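Local coordinates for protein BexL (Amycolatopsis orientalis, PDB 4XRW) that probably catalyses cyclisation and aromatisation of a polyketide intermediate, as a di-domain aromatase/cyclase of the BE-7585A biosynthetic pathway, at residues Leu171-Ala185 with Gly273-Thr286. Sequence-based numbering, arbitrary orientation.
Sequences LTFSFTDTVRIDAPA and GTTASSEHTVVLNT
F173 and F175 each lay a ring face against the CB of a cross-strand partner, V282 and H280, where edge strand 172-181 pairs antiparallel with strand 274-284, the first and last strands of the second helix-grip domain. V282 CB stands 4.1 Å from the F173 ring centroid, while L284 CG meets that ring at its edge, in plane. CG of F175 sits between backbone N and carbonyl carbon (chi1 64°), which swings the ring back until its face meets H280 CB; the imidazole plane is 23° from it but slid aside, so the rings barely overlap. Further along, I181 CD1 touches A276 CB at 3.9 Å. This side faces helices 185-193 and 299-326: F175 packs on R307 and S311, and I181 on V188. The H280 imidazole is held at both nitrogens, ND1 by H260 and NE2 by S314, which probably fixes its rotation. One water donates to D177 OD2 (2.7 Å) and to S278 O (2.9 Å); S311 OG also hydrogen-bonds D177 OD2. On the reverse side, which also carries T172, T176 and T178, E279 OE2 accepts hydrogen bonds from two hydroxyls: T281 OG1 on its syn lone pair at 2.7 Å and S174 OG on the anti side at 3.0 Å, 26° out of the carboxylate plane. Where the edge strand turns toward helix 185-193, T274 OG1 donates to A183 O at 2.7 Å.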
loop_
_atom_site.group_PDB
_atom_site.type_symbol
_atom_site.label_atom_id
_atom_site.label_comp_id
_atom_site.label_asym_id
_atom_site.label_seq_id
_atom_site.Cartn_x
_atom_site.Cartn_y
_atom_site.Cartn_z
ATOM N N LEU A 171 -14.884 9.309 -3.227
ATOM C CA LEU A 171 -14.108 9.095 -2.013
ATOM C C LEU A 171 -12.642 8.791 -2.300
ATOM O O LEU A 171 -11.794 8.952 -1.429
ATOM C CB LEU A 171 -14.708 7.952 -1.206
ATOM C CG LEU A 171 -16.197 8.104 -0.871
ATOM C CD1 LEU A 171 -16.674 6.931 -0.049
ATOM C CD2 LEU A 171 -16.468 9.403 -0.149
ATOM N N THR A 172 -12.352 8.352 -3.509
ATOM C CA THR A 172 -11.010 7.890 -3.866
ATOM C C THR A 172 -10.487 8.758 -4.970
ATOM O O THR A 172 -11.152 8.919 -5.983
ATOM C CB THR A 172 -11.032 6.433 -4.326
ATOM O OG1 THR A 172 -11.511 5.626 -3.255
ATOM C CG2 THR A 172 -9.636 5.942 -4.747
ATOM N N PHE A 173 -9.294 9.320 -4.793
ATOM C CA PHE A 173 -8.726 10.174 -5.824
ATOM C C PHE A 173 -7.216 10.066 -5.784
ATOM O O PHE A 173 -6.637 9.668 -4.779
ATOM C CB PHE A 173 -9.190 11.624 -5.654
ATOM C CG PHE A 173 -8.799 12.243 -4.354
ATOM C CD1 PHE A 173 -7.656 13.013 -4.263
ATOM C CD2 PHE A 173 -9.561 12.044 -3.210
ATOM C CE1 PHE A 173 -7.286 13.601 -3.065
ATOM C CE2 PHE A 173 -9.196 12.615 -2.001
ATOM C CZ PHE A 173 -8.043 13.401 -1.932
ATOM N N SER A 174 -6.600 10.409 -6.900
ATOM C CA SER A 174 -5.176 10.294 -7.050
ATOM C C SER A 174 -4.687 11.518 -7.793
ATOM O O SER A 174 -5.399 12.062 -8.634
ATOM C CB SER A 174 -4.836 9.019 -7.778
ATOM O OG SER A 174 -3.526 9.056 -8.302
ATOM N N PHE A 175 -3.485 11.973 -7.473
ATOM C CA PHE A 175 -2.925 13.135 -8.170
ATOM C C PHE A 175 -1.402 13.071 -8.102
ATOM O O PHE A 175 -0.849 12.414 -7.215
ATOM C CB PHE A 175 -3.444 14.439 -7.563
ATOM C CG PHE A 175 -3.032 14.660 -6.143
ATOM C CD1 PHE A 175 -1.845 15.324 -5.848
ATOM C CD2 PHE A 175 -3.810 14.211 -5.098
ATOM C CE1 PHE A 175 -1.457 15.534 -4.534
ATOM C CE2 PHE A 175 -3.420 14.411 -3.780
ATOM C CZ PHE A 175 -2.240 15.068 -3.502
ATOM N N THR A 176 -0.748 13.743 -9.045
ATOM C CA THR A 176 0.710 13.721 -9.166
ATOM C C THR A 176 1.277 15.141 -9.325
ATOM O O THR A 176 0.681 15.971 -10.004
ATOM C CB THR A 176 1.145 12.867 -10.359
ATOM O OG1 THR A 176 0.660 11.520 -10.204
ATOM C CG2 THR A 176 2.647 12.842 -10.495
ATOM N N ASP A 177 2.408 15.422 -8.675
ATOM C CA ASP A 177 3.152 16.674 -8.919
ATOM C C ASP A 177 4.495 16.316 -9.519
ATOM O O ASP A 177 5.101 15.342 -9.102
ATOM C CB ASP A 177 3.331 17.473 -7.640
ATOM C CG ASP A 177 2.046 18.106 -7.168
ATOM O OD1 ASP A 177 1.537 19.030 -7.841
ATOM O OD2 ASP A 177 1.556 17.705 -6.110
ATOM N N THR A 178 4.955 17.083 -10.509
ATOM C CA THR A 178 6.158 16.751 -11.237
ATOM C C THR A 178 7.067 17.971 -11.259
ATOM O O THR A 178 6.578 19.096 -11.313
ATOM C CB THR A 178 5.843 16.318 -12.688
ATOM O OG1 THR A 178 5.212 15.031 -12.679
ATOM C CG2 THR A 178 7.097 16.232 -13.523
ATOM N N VAL A 179 8.371 17.730 -11.193
ATOM C CA VAL A 179 9.348 18.780 -11.471
ATOM C C VAL A 179 10.472 18.214 -12.297
ATOM O O VAL A 179 10.871 17.060 -12.138
ATOM C CB VAL A 179 9.888 19.431 -10.179
ATOM C CG1 VAL A 179 8.750 19.846 -9.275
ATOM C CG2 VAL A 179 10.821 18.536 -9.440
ATOM N N ARG A 180 11.010 19.037 -13.195
ATOM C CA ARG A 180 12.172 18.647 -13.967
ATOM C C ARG A 180 13.425 19.119 -13.236
ATOM O O ARG A 180 13.486 20.253 -12.769
ATOM C CB ARG A 180 12.093 19.224 -15.391
ATOM C CG ARG A 180 10.744 18.936 -16.059
ATOM C CD ARG A 180 10.798 17.701 -16.953
ATOM N NE ARG A 180 11.810 17.846 -18.001
ATOM C CZ ARG A 180 11.685 17.398 -19.249
ATOM N NH1 ARG A 180 10.579 16.768 -19.633
ATOM N NH2 ARG A 180 12.672 17.588 -20.117
ATOM N N ILE A 181 14.381 18.217 -13.117
ATOM C CA ILE A 181 15.618 18.464 -12.393
ATOM C C ILE A 181 16.781 18.147 -13.295
ATOM O O ILE A 181 16.910 17.031 -13.788
ATOM C CB ILE A 181 15.694 17.626 -11.114
ATOM C CG1 ILE A 181 14.468 17.928 -10.239
ATOM C CG2 ILE A 181 17.052 17.866 -10.384
ATOM C CD1 ILE A 181 14.374 17.109 -8.968
ATOM N N ASP A 182 17.661 19.117 -13.515
ATOM C CA ASP A 182 18.785 18.840 -14.409
ATOM C C ASP A 182 19.964 18.271 -13.624
ATOM O O ASP A 182 20.964 18.954 -13.354
ATOM C CB ASP A 182 19.181 20.092 -15.204
ATOM C CG ASP A 182 19.768 19.746 -16.580
ATOM O OD1 ASP A 182 19.790 20.652 -17.448
ATOM O OD2 ASP A 182 20.176 18.564 -16.804
ATOM N N ALA A 183 19.824 16.999 -13.250
ATOM C CA ALA A 183 20.839 16.244 -12.526
ATOM C C ALA A 183 20.535 14.750 -12.724
ATOM O O ALA A 183 19.428 14.412 -13.125
ATOM C CB ALA A 183 20.826 16.615 -11.046
ATOM N N PRO A 184 21.515 13.869 -12.471
ATOM C CA PRO A 184 21.254 12.424 -12.580
ATOM C C PRO A 184 20.180 11.977 -11.600
ATOM O O PRO A 184 20.062 12.542 -10.504
ATOM C CB PRO A 184 22.596 11.775 -12.247
ATOM C CG PRO A 184 23.510 12.887 -11.829
ATOM C CD PRO A 184 22.936 14.174 -12.258
ATOM N N ALA A 185 19.417 10.970 -12.006
ATOM C CA ALA A 185 18.317 10.451 -11.209
ATOM C C ALA A 185 18.822 10.025 -9.850
ATOM O O ALA A 185 18.135 10.204 -8.833
ATOM C CB ALA A 185 17.650 9.269 -11.919
ATOM N N GLY A 273 18.282 15.269 -18.427
ATOM C CA GLY A 273 17.789 15.569 -17.078
ATOM C C GLY A 273 17.038 14.428 -16.377
ATOM O O GLY A 273 17.064 13.278 -16.819
ATOM N N THR A 274 16.382 14.753 -15.265
ATOM C CA THR A 274 15.516 13.809 -14.533
ATOM C C THR A 274 14.117 14.413 -14.446
ATOM O O THR A 274 14.005 15.610 -14.171
ATOM C CB THR A 274 16.065 13.548 -13.087
ATOM O OG1 THR A 274 17.273 12.777 -13.146
ATOM C CG2 THR A 274 15.032 12.849 -12.190
ATOM N N THR A 275 13.040 13.643 -14.668
ATOM C CA THR A 275 11.745 14.163 -14.248
ATOM C C THR A 275 11.341 13.379 -12.991
ATOM O O THR A 275 11.314 12.145 -12.965
ATOM C CB THR A 275 10.665 14.153 -15.367
ATOM O OG1 THR A 275 9.546 13.357 -14.995
ATOM C CG2 THR A 275 11.233 13.704 -16.676
ATOM N N ALA A 276 11.167 14.149 -11.933
ATOM C CA ALA A 276 10.853 13.632 -10.605
ATOM C C ALA A 276 9.396 13.889 -10.347
ATOM O O ALA A 276 8.910 14.992 -10.516
ATOM C CB ALA A 276 11.732 14.298 -9.524
ATOM N N SER A 277 8.685 12.860 -9.903
ATOM C CA SER A 277 7.296 13.011 -9.586
ATOM C C SER A 277 6.941 12.413 -8.236
ATOM O O SER A 277 7.597 11.505 -7.780
ATOM C CB SER A 277 6.451 12.344 -10.681
ATOM O OG SER A 277 6.808 10.977 -10.808
ATOM N N SER A 278 5.902 12.966 -7.639
ATOM C CA SER A 278 5.312 12.514 -6.387
ATOM C C SER A 278 3.835 12.274 -6.629
ATOM O O SER A 278 3.090 13.229 -6.890
ATOM C CB SER A 278 5.497 13.556 -5.302
ATOM O OG SER A 278 4.879 13.200 -4.092
ATOM N N GLU A 279 3.422 11.007 -6.542
ATOM C CA GLU A 279 2.027 10.615 -6.718
ATOM C C GLU A 279 1.394 10.315 -5.376
ATOM O O GLU A 279 2.064 9.816 -4.479
ATOM C CB GLU A 279 1.941 9.391 -7.629
ATOM C CG GLU A 279 0.507 8.928 -7.918
ATOM C CD GLU A 279 -0.092 7.968 -6.868
ATOM O OE1 GLU A 279 0.565 7.596 -5.851
ATOM O OE2 GLU A 279 -1.263 7.583 -7.073
ATOM N N HIS A 280 0.127 10.622 -5.243
ATOM C CA HIS A 280 -0.622 10.274 -4.071
ATOM C C HIS A 280 -1.947 9.649 -4.436
ATOM O O HIS A 280 -2.591 10.112 -5.303
ATOM C CB HIS A 280 -0.926 11.466 -3.205
ATOM C CG HIS A 280 0.279 12.209 -2.731
ATOM N ND1 HIS A 280 0.800 12.052 -1.475
ATOM C CD2 HIS A 280 1.004 13.173 -3.317
ATOM C CE1 HIS A 280 1.836 12.844 -1.338
ATOM N NE2 HIS A 280 1.976 13.537 -2.438
ATOM N N THR A 281 -2.312 8.605 -3.726
ATOM C CA THR A 281 -3.665 8.042 -3.780
ATOM C C THR A 281 -4.293 8.116 -2.379
ATOM O O THR A 281 -3.697 7.678 -1.343
ATOM C CB THR A 281 -3.674 6.589 -4.298
ATOM O OG1 THR A 281 -3.322 6.554 -5.695
ATOM C CG2 THR A 281 -5.060 5.968 -4.128
ATOM N N VAL A 282 -5.500 8.683 -2.326
ATOM C CA VAL A 282 -6.194 8.854 -1.075
ATOM C C VAL A 282 -7.600 8.267 -1.143
ATOM O O VAL A 282 -8.258 8.401 -2.163
ATOM C CB VAL A 282 -6.316 10.343 -0.678
ATOM C CG1 VAL A 282 -7.069 10.497 0.635
ATOM C CG2 VAL A 282 -4.935 10.974 -0.531
ATOM N N VAL A 283 -8.016 7.628 -0.058
ATOM C CA VAL A 283 -9.427 7.319 0.187
ATOM C C VAL A 283 -9.884 8.109 1.395
ATOM O O VAL A 283 -9.285 8.040 2.473
ATOM C CB VAL A 283 -9.672 5.814 0.429
ATOM C CG1 VAL A 283 -11.165 5.543 0.670
ATOM C CG2 VAL A 283 -9.167 4.991 -0.732
ATOM N N LEU A 284 -10.969 8.867 1.240
ATOM C CA LEU A 284 -11.483 9.663 2.355
ATOM C C LEU A 284 -12.305 8.879 3.365
ATOM O O LEU A 284 -12.904 7.857 3.054
ATOM C CB LEU A 284 -12.329 10.816 1.820
ATOM C CG LEU A 284 -11.594 11.869 1.027
ATOM C CD1 LEU A 284 -12.601 12.848 0.414
ATOM C CD2 LEU A 284 -10.636 12.588 1.924
ATOM N N ASN A 285 -12.288 9.373 4.599
ATOM C CA ASN A 285 -13.079 8.841 5.687
ATOM C C ASN A 285 -14.202 9.848 5.867
ATOM O O ASN A 285 -13.984 10.936 6.397
ATOM C CB ASN A 285 -12.239 8.705 6.960
ATOM C CG ASN A 285 -12.936 7.940 8.050
ATOM O OD1 ASN A 285 -14.137 7.703 7.990
ATOM N ND2 ASN A 285 -12.174 7.547 9.072
ATOM N N THR A 286 -15.389 9.521 5.390
ATOM C CA THR A 286 -16.476 10.494 5.414
ATOM C C THR A 286 -17.021 10.670 6.829
ATOM O O THR A 286 -17.589 11.700 7.135
ATOM C CB THR A 286 -17.618 10.076 4.460
ATOM O OG1 THR A 286 -18.089 8.779 4.831
ATOM C CG2 THR A 286 -17.119 10.021 3.029
HETATM O O HOH W 1 2.327 15.311 -5.065
#